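PDB 6T3E: DELTA1-pyrroline-2-carboxylate reductase from Thermococcus litoralis DSM 5473, which catalyses the NAD(P)H-dependent reduction of Delta1-pyrroline-2-carboxylate to L-proline, and belongs to the ornithine cyclodeaminase/mu-crystallin family. Local coordinates for residues 155-160 and 220-225; 179-184 and 204-209; 58-63 and 323-328. All blocks are in the same frame, centred on the assembly; numbering follows the deposited sequence.

In the fold
Contacts 1 and 2 lie in one parallel sheet, their centres about 9 Å apart, because strands 153-157 and 178-182 are neighbours in it; both touch the bound dinucleotide, contact 2 taking its adenosine end, while contact 1 also reaches the nicotinamide ribose. Contact 3 sits on the opposite side of the chain's centre, about 25 Å from contact 1 and 34 Å from contact 2 between centres, where the outer strand 58-68 of the mixed sheet meets helix 324-341 beside the bound proline. Along the chain contact 2 is nested inside the loop closed by contact 1, and contact 1 inside that closed by contact 3. Contacts 1 and 2 thus serve the cofactor and contact 3 the proline.

Contact 1: residues 155-160 and 220-225; sequences GIIGAG and LIVATT. With NAI (1,4-dihydronicotinamide adenine dinucleotide), chain F.
Ile157 meets strand 220-222 with both its backbone and its branches: its N donates to Ile221 O (2.7 Å), and its carbonyl O receives Ala223 N (3.0 Å) almost head-on. Ile221 also uses its N, which donates to Gly155 O, two residues before Ile157, at 2.6 Å. A second, weak bond to Ile157 O comes from Thr224 OG1, placed beside the backbone N by a chi1 of -66°. On one face of the sheet Ile157 CD1 meets Leu220 CD1 at 3.8 Å, while Ile157 CG2 lies alongside Val222 CG1. On the other, Ile156 and Ile221 run side by side, CG2 against CG2 at 3.9 Å. These are adjacent parallel strands of a Rossmann-type dinucleotide-binding sheet, and the turn after Ile157 carries Gly158 and Gly160 of what looks like its GxGxxA motif. Gly160 CA lies against NAI O5B, beside the pyrophosphate. Thr224 O accepts a hydrogen bond from O3D of the nicotinamide ribose of NAI. Further out, Glu254 binds Thr224 N, helix 161-173 packs over Ile156 and Ile221, and helix 210-215 backs Ile157 and Leu220.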
loop_
_atom_site.group_PDB
_atom_site.type_symbol
_atom_site.label_atom_id
_atom_site.label_comp_id
_atom_site.label_asym_id
_atom_site.label_seq_id
_atom_site.Cartn_x
_atom_site.Cartn_y
_atom_site.Cartn_z
ATOM N N GLY B 155 29.037 20.056 2.562
ATOM C CA GLY B 155 28.411 20.794 1.474
ATOM C C GLY B 155 27.014 20.259 1.214
ATOM O O GLY B 155 26.793 19.043 1.217
ATOM N N ILE B 156 26.082 21.178 0.973
ATOM C CA ILE B 156 24.680 20.837 0.778
ATOM C C ILE B 156 24.215 21.424 -0.544
ATOM O O ILE B 156 24.344 22.631 -0.775
ATOM C CB ILE B 156 23.804 21.339 1.940
ATOM C CG1 ILE B 156 24.484 21.020 3.271
ATOM C CG2 ILE B 156 22.443 20.706 1.878
ATOM C CD1 ILE B 156 23.760 21.533 4.484
ATOM N N ILE B 157 23.680 20.568 -1.404
ATOM C CA ILE B 157 23.122 20.964 -2.686
ATOM C C ILE B 157 21.638 20.639 -2.647
ATOM O O ILE B 157 21.257 19.465 -2.531
ATOM C CB ILE B 157 23.821 20.251 -3.853
ATOM C CG1 ILE B 157 25.229 20.807 -4.034
ATOM C CG2 ILE B 157 23.028 20.404 -5.147
ATOM C CD1 ILE B 157 26.132 19.871 -4.752
ATOM N N GLY B 158 20.803 21.679 -2.747
ATOM C CA GLY B 158 19.364 21.585 -2.556
ATOM C C GLY B 158 18.965 21.822 -1.110
ATOM O O GLY B 158 19.016 20.896 -0.295
ATOM N N ALA B 159 18.529 23.031 -0.771
ATOM C CA ALA B 159 18.261 23.377 0.629
ATOM C C ALA B 159 16.768 23.263 0.935
ATOM O O ALA B 159 16.105 24.226 1.306
ATOM C CB ALA B 159 18.782 24.780 0.930
ATOM N N GLY B 160 16.241 22.058 0.776
ATOM C CA GLY B 160 14.832 21.796 0.977
ATOM C C GLY B 160 14.528 21.143 2.307
ATOM O O GLY B 160 15.266 21.297 3.285
ATOM N N LEU B 220 29.275 15.541 1.399
ATOM C CA LEU B 220 28.372 16.255 0.512
ATOM C C LEU B 220 26.966 15.698 0.653
ATOM O O LEU B 220 26.762 14.480 0.598
ATOM C CB LEU B 220 28.827 16.153 -0.946
ATOM C CG LEU B 220 27.920 16.851 -1.964
ATOM C CD1 LEU B 220 27.878 18.346 -1.692
ATOM C CD2 LEU B 220 28.383 16.569 -3.375
ATOM N N ILE B 221 26.000 16.597 0.805
ATOM C CA ILE B 221 24.591 16.247 0.917
ATOM C C ILE B 221 23.904 16.760 -0.343
ATOM O O ILE B 221 23.956 17.959 -0.637
ATOM C CB ILE B 221 23.951 16.857 2.177
ATOM C CG1 ILE B 221 24.475 16.195 3.452
ATOM C CG2 ILE B 221 22.435 16.784 2.104
ATOM C CD1 ILE B 221 24.345 17.083 4.682
ATOM N N VAL B 222 23.268 15.855 -1.084
ATOM C CA VAL B 222 22.496 16.194 -2.273
ATOM C C VAL B 222 21.059 15.745 -2.018
ATOM O O VAL B 222 20.812 14.553 -1.779
ATOM C CB VAL B 222 23.075 15.545 -3.543
ATOM C CG1 VAL B 222 22.575 16.272 -4.766
ATOM C CG2 VAL B 222 24.608 15.554 -3.529
ATOM N N ALA B 223 20.110 16.711 -2.051
ATOM C CA ALA B 223 18.665 16.522 -1.775
ATOM C C ALA B 223 17.880 17.466 -2.696
ATOM O O ALA B 223 17.251 18.457 -2.285
ATOM C CB ALA B 223 18.316 16.784 -0.308
ATOM N N THR B 224 17.891 17.127 -3.973
ATOM C CA THR B 224 17.420 17.998 -5.028
ATOM C C THR B 224 16.107 17.482 -5.612
ATOM O O THR B 224 15.661 16.370 -5.331
ATOM C CB THR B 224 18.557 18.126 -6.046
ATOM O OG1 THR B 224 19.655 18.817 -5.420
ATOM C CG2 THR B 224 18.195 18.856 -7.235
ATOM N N THR B 225 15.438 18.359 -6.357
ATOM C CA THR B 225 14.278 18.021 -7.184
ATOM C C THR B 225 14.638 17.926 -8.671
ATOM O O THR B 225 13.810 17.494 -9.483
ATOM C CB THR B 225 13.185 19.083 -6.933
ATOM O OG1 THR B 225 12.616 18.873 -5.639
ATOM C CG2 THR B 225 12.068 19.098 -7.966
HETATM P PA NAI F . 11.899 20.155 -1.515
HETATM O O1A NAI F . 11.127 20.612 -2.725
HETATM O O2A NAI F . 11.268 20.720 -0.257
HETATM O O5B NAI F . 13.498 20.532 -1.607
HETATM C C5B NAI F . 14.090 20.276 -2.875
HETATM C C4B NAI F . 15.262 21.325 -3.113
HETATM O O4B NAI F . 15.943 21.008 -4.164
HETATM C C3B NAI F . 14.648 22.714 -3.402
HETATM O O3B NAI F . 15.108 23.594 -2.479
HETATM C C2B NAI F . 15.129 23.039 -4.832
HETATM O O2B NAI F . 15.285 24.531 -5.021
HETATM C C1B NAI F . 16.272 22.416 -4.897
HETATM N N9A NAI F . 16.696 22.180 -6.250
HETATM C C8A NAI F . 15.908 21.625 -7.175
HETATM N N7A NAI F . 16.604 21.555 -8.304
HETATM C C5A NAI F . 17.826 22.065 -8.077
HETATM C C6A NAI F . 18.907 22.217 -8.912
HETATM N N6A NAI F . 19.117 21.898 -10.311
HETATM N N1A NAI F . 20.034 22.760 -8.455
HETATM C C2A NAI F . 20.104 23.146 -7.157
HETATM N N3A NAI F . 19.038 22.992 -6.333
HETATM C C4A NAI F . 17.891 22.449 -6.813
HETATM O O3 NAI F . 11.806 18.493 -1.523
HETATM P PN NAI F . 12.570 17.528 -0.400
HETATM O O1N NAI F . 11.469 17.085 0.544
HETATM O O2N NAI F . 13.681 18.265 0.293
HETATM O O5D NAI F . 13.202 16.238 -1.158
HETATM C C5D NAI F . 14.464 16.375 -1.699
HETATM C C4D NAI F . 14.761 15.121 -2.564
HETATM O O4D NAI F . 14.873 14.035 -1.824
HETATM C C3D NAI F . 13.587 14.858 -3.519
HETATM O O3D NAI F . 14.088 14.475 -4.748
HETATM C C2D NAI F . 12.839 13.668 -2.900
HETATM O O2D NAI F . 12.064 12.951 -4.006
HETATM C C1D NAI F . 13.813 12.959 -2.394
HETATM N N1N NAI F . 13.331 12.138 -1.271
HETATM C C2N NAI F . 13.792 10.773 -1.092
HETATM C C3N NAI F . 13.676 10.095 0.302
HETATM C C7N NAI F . 14.730 8.995 0.603
HETATM O O7N NAI F . 15.565 8.804 -0.202
HETATM N N7N NAI F . 14.675 8.223 1.864
HETATM C C4N NAI F . 13.074 10.846 1.473
HETATM C C5N NAI F . 12.167 12.010 1.053
HETATM C C6N NAI F . 12.381 12.677 -0.317
#

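Contact 2: residues 179-184 and 204-209; sequences ALVYDI and IKTVES. With NAI (1,4-dihydronicotinamide adenine dinucleotide), chain F.
The adenosine end of the dinucleotide site is built on a beta-alpha-beta unit, strand 178-182, helix 186-200 and strand 203-206, whose two strands pair here in parallel. Lys205 N donates to Ala179 O (3.0 Å) on a nearly straight path. The next two bonds, Val181 N to Lys205 O (3.2 Å) and Val207 N to Val181 O (2.9 Å), are more bent, with their donors tilted 22° and 30° from the carbonyl planes. Toward helix 186-200, Ala179 CB rests on Ile204 CG1, and Val181 CG1, held between the backbone N and the carbonyl carbon (chi1 56°), touches the methyls of Ile204 and Thr206. Beyond the other face, Leu180 and Val207 cross at about a right angle, CD2 to CG1 at 3.8 Å. The ring of Tyr182 has the backbone of Ser209 over one face, C lying 3.6 Å above the plane and offset toward the rim, with Val207 O at its edge; Ser209 is the N-cap of helix 210-215. Past the strand end, the carboxylate of Asp183 binds the adenine ribose: NAI O3B donates to OD2 at 2.7 Å, and O2B also donates to OD1, though that length is too short to be trusted. OD1 also accepts Asn185 N and OD2 accepts Ala159 N, which would help fix the rotation of the carboxylate. Ile184 packs on the adenine, its CG2 being 3.5 Å from NAI N1A. An acidic residue just beyond the end of the second strand that binds both ribose hydroxyls is a hallmark of NAD-binding Rossmann folds.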
loop_
_atom_site.group_PDB
_atom_site.type_symbol
_atom_site.label_atom_id
_atom_site.label_comp_id
_atom_site.label_asym_id
_atom_site.label_seq_id
_atom_site.Cartn_x
_atom_site.Cartn_y
_atom_site.Cartn_z
ATOM N N ALA B 179 29.346 24.565 7.195
ATOM C CA ALA B 179 28.538 24.017 6.116
ATOM C C ALA B 179 28.371 25.042 5.000
ATOM O O ALA B 179 28.294 26.248 5.248
ATOM C CB ALA B 179 27.164 23.544 6.626
ATOM N N LEU B 180 28.328 24.540 3.762
ATOM C CA LEU B 180 28.116 25.339 2.556
ATOM C C LEU B 180 26.874 24.844 1.830
ATOM O O LEU B 180 26.725 23.641 1.589
ATOM C CB LEU B 180 29.320 25.253 1.611
ATOM C CG LEU B 180 30.682 25.551 2.235
ATOM C CD1 LEU B 180 31.811 25.248 1.261
ATOM C CD2 LEU B 180 30.717 27.000 2.713
ATOM N N VAL B 181 25.987 25.766 1.479
ATOM C CA VAL B 181 24.691 25.404 0.928
ATOM C C VAL B 181 24.504 26.129 -0.402
ATOM O O VAL B 181 24.756 27.336 -0.503
ATOM C CB VAL B 181 23.557 25.692 1.935
ATOM C CG1 VAL B 181 23.561 27.142 2.386
ATOM C CG2 VAL B 181 22.203 25.266 1.383
ATOM N N TYR B 182 24.122 25.374 -1.434
ATOM C CA TYR B 182 23.810 25.928 -2.739
ATOM C C TYR B 182 22.429 25.464 -3.163
ATOM O O TYR B 182 22.095 24.285 -3.021
ATOM C CB TYR B 182 24.845 25.502 -3.779
ATOM C CG TYR B 182 24.351 25.694 -5.190
ATOM C CD1 TYR B 182 24.238 26.967 -5.740
ATOM C CD2 TYR B 182 23.974 24.606 -5.966
ATOM C CE1 TYR B 182 23.775 27.143 -7.029
ATOM C CE2 TYR B 182 23.515 24.775 -7.256
ATOM C CZ TYR B 182 23.415 26.040 -7.780
ATOM O OH TYR B 182 22.946 26.194 -9.056
ATOM N N ASP B 183 21.626 26.393 -3.670
ATOM C CA ASP B 183 20.324 26.073 -4.233
ATOM C C ASP B 183 20.044 27.050 -5.369
ATOM O O ASP B 183 20.535 28.183 -5.361
ATOM C CB ASP B 183 19.236 26.131 -3.153
ATOM C CG ASP B 183 17.982 25.362 -3.533
ATOM O OD1 ASP B 183 17.327 25.746 -4.519
ATOM O OD2 ASP B 183 17.639 24.378 -2.834
ATOM N N ILE B 184 19.280 26.600 -6.368
ATOM C CA ILE B 184 18.848 27.536 -7.401
ATOM C C ILE B 184 17.877 28.565 -6.837
ATOM O O ILE B 184 17.701 29.638 -7.426
ATOM C CB ILE B 184 18.220 26.816 -8.614
ATOM C CG1 ILE B 184 17.110 25.868 -8.173
ATOM C CG2 ILE B 184 19.272 26.086 -9.430
ATOM C CD1 ILE B 184 16.325 25.325 -9.336
ATOM N N ILE B 204 26.967 28.364 8.881
ATOM C CA ILE B 204 26.510 27.932 7.565
ATOM C C ILE B 204 26.485 29.137 6.632
ATOM O O ILE B 204 25.836 30.150 6.923
ATOM C CB ILE B 204 25.136 27.246 7.624
ATOM C CG1 ILE B 204 25.219 26.017 8.538
ATOM C CG2 ILE B 204 24.695 26.851 6.224
ATOM C CD1 ILE B 204 23.888 25.527 9.087
ATOM N N LYS B 205 27.184 29.025 5.514
ATOM C CA LYS B 205 27.312 30.101 4.553
ATOM C C LYS B 205 26.764 29.619 3.226
ATOM O O LYS B 205 27.031 28.490 2.800
ATOM C CB LYS B 205 28.770 30.538 4.384
ATOM C CG LYS B 205 29.257 31.513 5.447
ATOM C CD LYS B 205 29.134 32.945 4.957
ATOM C CE LYS B 205 28.811 33.911 6.084
ATOM N NZ LYS B 205 28.620 35.294 5.553
ATOM N N THR B 206 25.973 30.467 2.597
ATOM C CA THR B 206 25.462 30.150 1.278
ATOM C C THR B 206 26.565 30.410 0.266
ATOM O O THR B 206 27.215 31.458 0.312
ATOM C CB THR B 206 24.236 31.002 0.956
ATOM O OG1 THR B 206 24.641 32.373 0.846
ATOM C CG2 THR B 206 23.198 30.881 2.058
ATOM N N VAL B 207 26.782 29.455 -0.635
ATOM C CA VAL B 207 27.695 29.630 -1.759
ATOM C C VAL B 207 26.844 29.714 -3.039
ATOM O O VAL B 207 25.660 29.369 -3.045
ATOM C CB VAL B 207 28.753 28.499 -1.850
ATOM C CG1 VAL B 207 29.538 28.383 -0.571
ATOM C CG2 VAL B 207 28.098 27.167 -2.210
ATOM N N GLU B 208 27.468 30.151 -4.145
ATOM C CA GLU B 208 26.745 30.557 -5.350
ATOM C C GLU B 208 27.104 29.688 -6.553
ATOM O O GLU B 208 26.972 30.123 -7.705
ATOM C CB GLU B 208 27.028 32.044 -5.633
ATOM C CG GLU B 208 25.938 32.791 -6.387
ATOM C CD GLU B 208 24.592 32.669 -5.699
ATOM O OE1 GLU B 208 24.472 33.003 -4.480
ATOM O OE2 GLU B 208 23.654 32.257 -6.405
ATOM N N SER B 209 27.492 28.440 -6.309
ATOM C CA SER B 209 27.583 27.441 -7.370
ATOM C C SER B 209 27.665 26.055 -6.740
ATOM O O SER B 209 28.243 25.879 -5.662
ATOM C CB SER B 209 28.795 27.642 -8.297
ATOM O OG SER B 209 30.003 27.622 -7.571
HETATM P PA NAI F . 11.899 20.155 -1.515
HETATM O O1A NAI F . 11.127 20.612 -2.725
HETATM O O2A NAI F . 11.268 20.720 -0.257
HETATM O O5B NAI F . 13.498 20.532 -1.607
HETATM C C5B NAI F . 14.090 20.276 -2.875
HETATM C C4B NAI F . 15.262 21.325 -3.113
HETATM O O4B NAI F . 15.943 21.008 -4.164
HETATM C C3B NAI F . 14.648 22.714 -3.402
HETATM O O3B NAI F . 15.108 23.594 -2.479
HETATM C C2B NAI F . 15.129 23.039 -4.832
HETATM O O2B NAI F . 15.285 24.531 -5.021
HETATM C C1B NAI F . 16.272 22.416 -4.897
HETATM N N9A NAI F . 16.696 22.180 -6.250
HETATM C C8A NAI F . 15.908 21.625 -7.175
HETATM N N7A NAI F . 16.604 21.555 -8.304
HETATM C C5A NAI F . 17.826 22.065 -8.077
HETATM C C6A NAI F . 18.907 22.217 -8.912
HETATM N N6A NAI F . 19.117 21.898 -10.311
HETATM N N1A NAI F . 20.034 22.760 -8.455
HETATM C C2A NAI F . 20.104 23.146 -7.157
HETATM N N3A NAI F . 19.038 22.992 -6.333
HETATM C C4A NAI F . 17.891 22.449 -6.813
HETATM O O3 NAI F . 11.806 18.493 -1.523
HETATM P PN NAI F . 12.570 17.528 -0.400
HETATM O O1N NAI F . 11.469 17.085 0.544
HETATM O O2N NAI F . 13.681 18.265 0.293
HETATM O O5D NAI F . 13.202 16.238 -1.158
HETATM C C5D NAI F . 14.464 16.375 -1.699
HETATM C C4D NAI F . 14.761 15.121 -2.564
HETATM O O4D NAI F . 14.873 14.035 -1.824
HETATM C C3D NAI F . 13.587 14.858 -3.519
HETATM O O3D NAI F . 14.088 14.475 -4.748
HETATM C C2D NAI F . 12.839 13.668 -2.900
HETATM O O2D NAI F . 12.064 12.951 -4.006
HETATM C C1D NAI F . 13.813 12.959 -2.394
HETATM N N1N NAI F . 13.331 12.138 -1.271
HETATM C C2N NAI F . 13.792 10.773 -1.092
HETATM C C3N NAI F . 13.676 10.095 0.302
HETATM C C7N NAI F . 14.730 8.995 0.603
HETATM O O7N NAI F . 15.565 8.804 -0.202
HETATM N N7N NAI F . 14.675 8.223 1.864
HETATM C C4N NAI F . 13.074 10.846 1.473
HETATM C C5N NAI F . 12.167 12.010 1.053
HETATM C C6N NAI F . 12.381 12.677 -0.317
#

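Contact 3: residues 58-63 and 323-328; sequences AKVPLR and LAIEDA. With PRO (proline), chain E.
The guanidinium of Arg63 meets the bound proline at its edge, in plane, where NH1 donates to the carboxylate atom PRO O at 2.7 Å with an N-H...O angle of 137°. Its NE also forms a salt bridge with Glu276 and NH2 a hydrogen bond with Val321 O, and these would limit the group's rotation. From CG to NE the chain is extended, which carries the charge from the backbone of 58-63 toward the proline. Lys91 and Arg134 also bind the proline; both pair with Asp327 on the helix, so a second-shell acid probably helps to hold them in position.

Between the segments themselves the contact is apolar and centres on Val60. Its two methyls diverge: CG1, anti to the backbone N (chi1 -159°), meets Leu323 CD1 at 3.8 Å and Ala324 CB at 4.1 Å, while CG2 is turned to Ile325 CG2, the two side chains crossing at about a right angle. Ala58 CB approaches the same Ile325 methyl more loosely, at 4.4 Å.

With Phe50 of helix 39-54 against Leu323 and Ile325, and Leu82 of strand 73-82 against Ile325, the first turn of helix 324-341 lies between helix 39-54 and the mixed sheet, whose outer strand 58-68 also reaches the second subunit through a salt bridge from Lys59 to Glu69 of that chain.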
loop_
_atom_site.group_PDB
_atom_site.type_symbol
_atom_site.label_atom_id
_atom_site.label_comp_id
_atom_site.label_asym_id
_atom_site.label_seq_id
_atom_site.Cartn_x
_atom_site.Cartn_y
_atom_site.Cartn_z
ATOM N N ALA B 58 12.752 -9.385 8.435
ATOM C CA ALA B 58 11.986 -8.295 7.847
ATOM C C ALA B 58 11.311 -8.763 6.571
ATOM O O ALA B 58 11.909 -9.478 5.760
ATOM C CB ALA B 58 12.871 -7.085 7.528
ATOM N N LYS B 59 10.072 -8.334 6.386
ATOM C CA LYS B 59 9.338 -8.571 5.150
ATOM C C LYS B 59 9.128 -7.215 4.474
ATOM O O LYS B 59 8.224 -6.459 4.844
ATOM C CB LYS B 59 8.025 -9.291 5.430
ATOM C CG LYS B 59 8.195 -10.772 5.615
ATOM C CD LYS B 59 6.864 -11.465 5.734
ATOM C CE LYS B 59 7.070 -12.956 5.905
ATOM N NZ LYS B 59 5.820 -13.632 6.334
ATOM N N VAL B 60 9.953 -6.928 3.470
ATOM C CA VAL B 60 9.903 -5.664 2.734
ATOM C C VAL B 60 9.686 -5.940 1.252
ATOM O O VAL B 60 10.653 -5.956 0.474
ATOM C CB VAL B 60 11.183 -4.836 2.923
ATOM C CG1 VAL B 60 10.912 -3.351 2.596
ATOM C CG2 VAL B 60 11.737 -5.019 4.313
ATOM N N PRO B 61 8.446 -6.166 0.823
ATOM C CA PRO B 61 8.178 -6.266 -0.608
ATOM C C PRO B 61 8.482 -4.932 -1.256
ATOM O O PRO B 61 8.421 -3.886 -0.612
ATOM C CB PRO B 61 6.684 -6.592 -0.663
ATOM C CG PRO B 61 6.140 -5.991 0.609
ATOM C CD PRO B 61 7.211 -6.117 1.626
ATOM N N LEU B 62 8.831 -4.970 -2.534
ATOM C CA LEU B 62 9.156 -3.735 -3.225
ATOM C C LEU B 62 7.952 -2.794 -3.204
ATOM O O LEU B 62 6.807 -3.223 -3.365
ATOM C CB LEU B 62 9.596 -4.040 -4.659
ATOM C CG LEU B 62 9.980 -2.885 -5.586
ATOM C CD1 LEU B 62 11.215 -2.162 -5.067
ATOM C CD2 LEU B 62 10.228 -3.443 -6.975
ATOM N N ARG B 63 8.208 -1.514 -2.933
ATOM C CA ARG B 63 7.114 -0.552 -2.832
ATOM C C ARG B 63 6.427 -0.365 -4.186
ATOM O O ARG B 63 7.039 -0.506 -5.250
ATOM C CB ARG B 63 7.608 0.807 -2.321
ATOM C CG ARG B 63 8.637 1.527 -3.222
ATOM C CD ARG B 63 8.965 2.924 -2.671
ATOM N NE ARG B 63 10.244 3.445 -3.145
ATOM C CZ ARG B 63 10.893 4.468 -2.590
ATOM N NH1 ARG B 63 10.389 5.091 -1.536
ATOM N NH2 ARG B 63 12.063 4.864 -3.079
ATOM N N LEU B 323 13.422 3.112 2.176
ATOM C CA LEU B 323 13.019 1.731 2.405
ATOM C C LEU B 323 11.973 1.700 3.515
ATOM O O LEU B 323 12.093 2.419 4.513
ATOM C CB LEU B 323 14.225 0.849 2.755
ATOM C CG LEU B 323 14.012 -0.662 2.613
ATOM C CD1 LEU B 323 13.604 -1.061 1.201
ATOM C CD2 LEU B 323 15.257 -1.414 3.062
ATOM N N ALA B 324 10.952 0.856 3.346
ATOM C CA ALA B 324 9.797 0.896 4.235
ATOM C C ALA B 324 10.134 0.539 5.677
ATOM O O ALA B 324 9.384 0.924 6.584
ATOM C CB ALA B 324 8.695 -0.035 3.720
ATOM N N ILE B 325 11.231 -0.187 5.918
ATOM C CA ILE B 325 11.559 -0.570 7.291
ATOM C C ILE B 325 11.871 0.654 8.131
ATOM O O ILE B 325 11.665 0.644 9.353
ATOM C CB ILE B 325 12.730 -1.566 7.344
ATOM C CG1 ILE B 325 14.014 -0.935 6.806
ATOM C CG2 ILE B 325 12.388 -2.824 6.613
ATOM C CD1 ILE B 325 15.251 -1.750 7.130
ATOM N N GLU B 326 12.406 1.708 7.512
ATOM C CA GLU B 326 12.713 2.914 8.267
ATOM C C GLU B 326 11.444 3.597 8.764
ATOM O O GLU B 326 11.431 4.156 9.867
ATOM C CB GLU B 326 13.552 3.854 7.403
ATOM C CG GLU B 326 14.520 3.115 6.481
ATOM C CD GLU B 326 15.158 3.997 5.421
ATOM O OE1 GLU B 326 14.521 4.958 4.944
ATOM O OE2 GLU B 326 16.318 3.720 5.063
ATOM N N ASP B 327 10.359 3.523 7.995
ATOM C CA ASP B 327 9.101 4.070 8.478
ATOM C C ASP B 327 8.538 3.221 9.610
ATOM O O ASP B 327 8.089 3.762 10.626
ATOM C CB ASP B 327 8.099 4.187 7.330
ATOM C CG ASP B 327 8.692 4.871 6.107
ATOM O OD1 ASP B 327 9.139 6.036 6.227
ATOM O OD2 ASP B 327 8.719 4.231 5.028
ATOM N N ALA B 328 8.600 1.892 9.485
ATOM C CA ALA B 328 7.999 1.048 10.517
ATOM C C ALA B 328 8.748 1.180 11.841
ATOM O O ALA B 328 8.128 1.269 12.902
ATOM C CB ALA B 328 7.945 -0.411 10.062
HETATM N N PRO E . 10.851 8.790 -1.864
HETATM C CA PRO E . 10.543 9.274 -0.515
HETATM C C PRO E . 10.274 8.174 0.509
HETATM O O PRO E . 10.657 7.006 0.345
HETATM C CB PRO E . 9.284 10.111 -0.739
HETATM C CG PRO E . 9.464 10.678 -2.113
HETATM C CD PRO E . 10.290 9.675 -2.903
HETATM O OXT PRO E . 9.653 8.439 1.538
#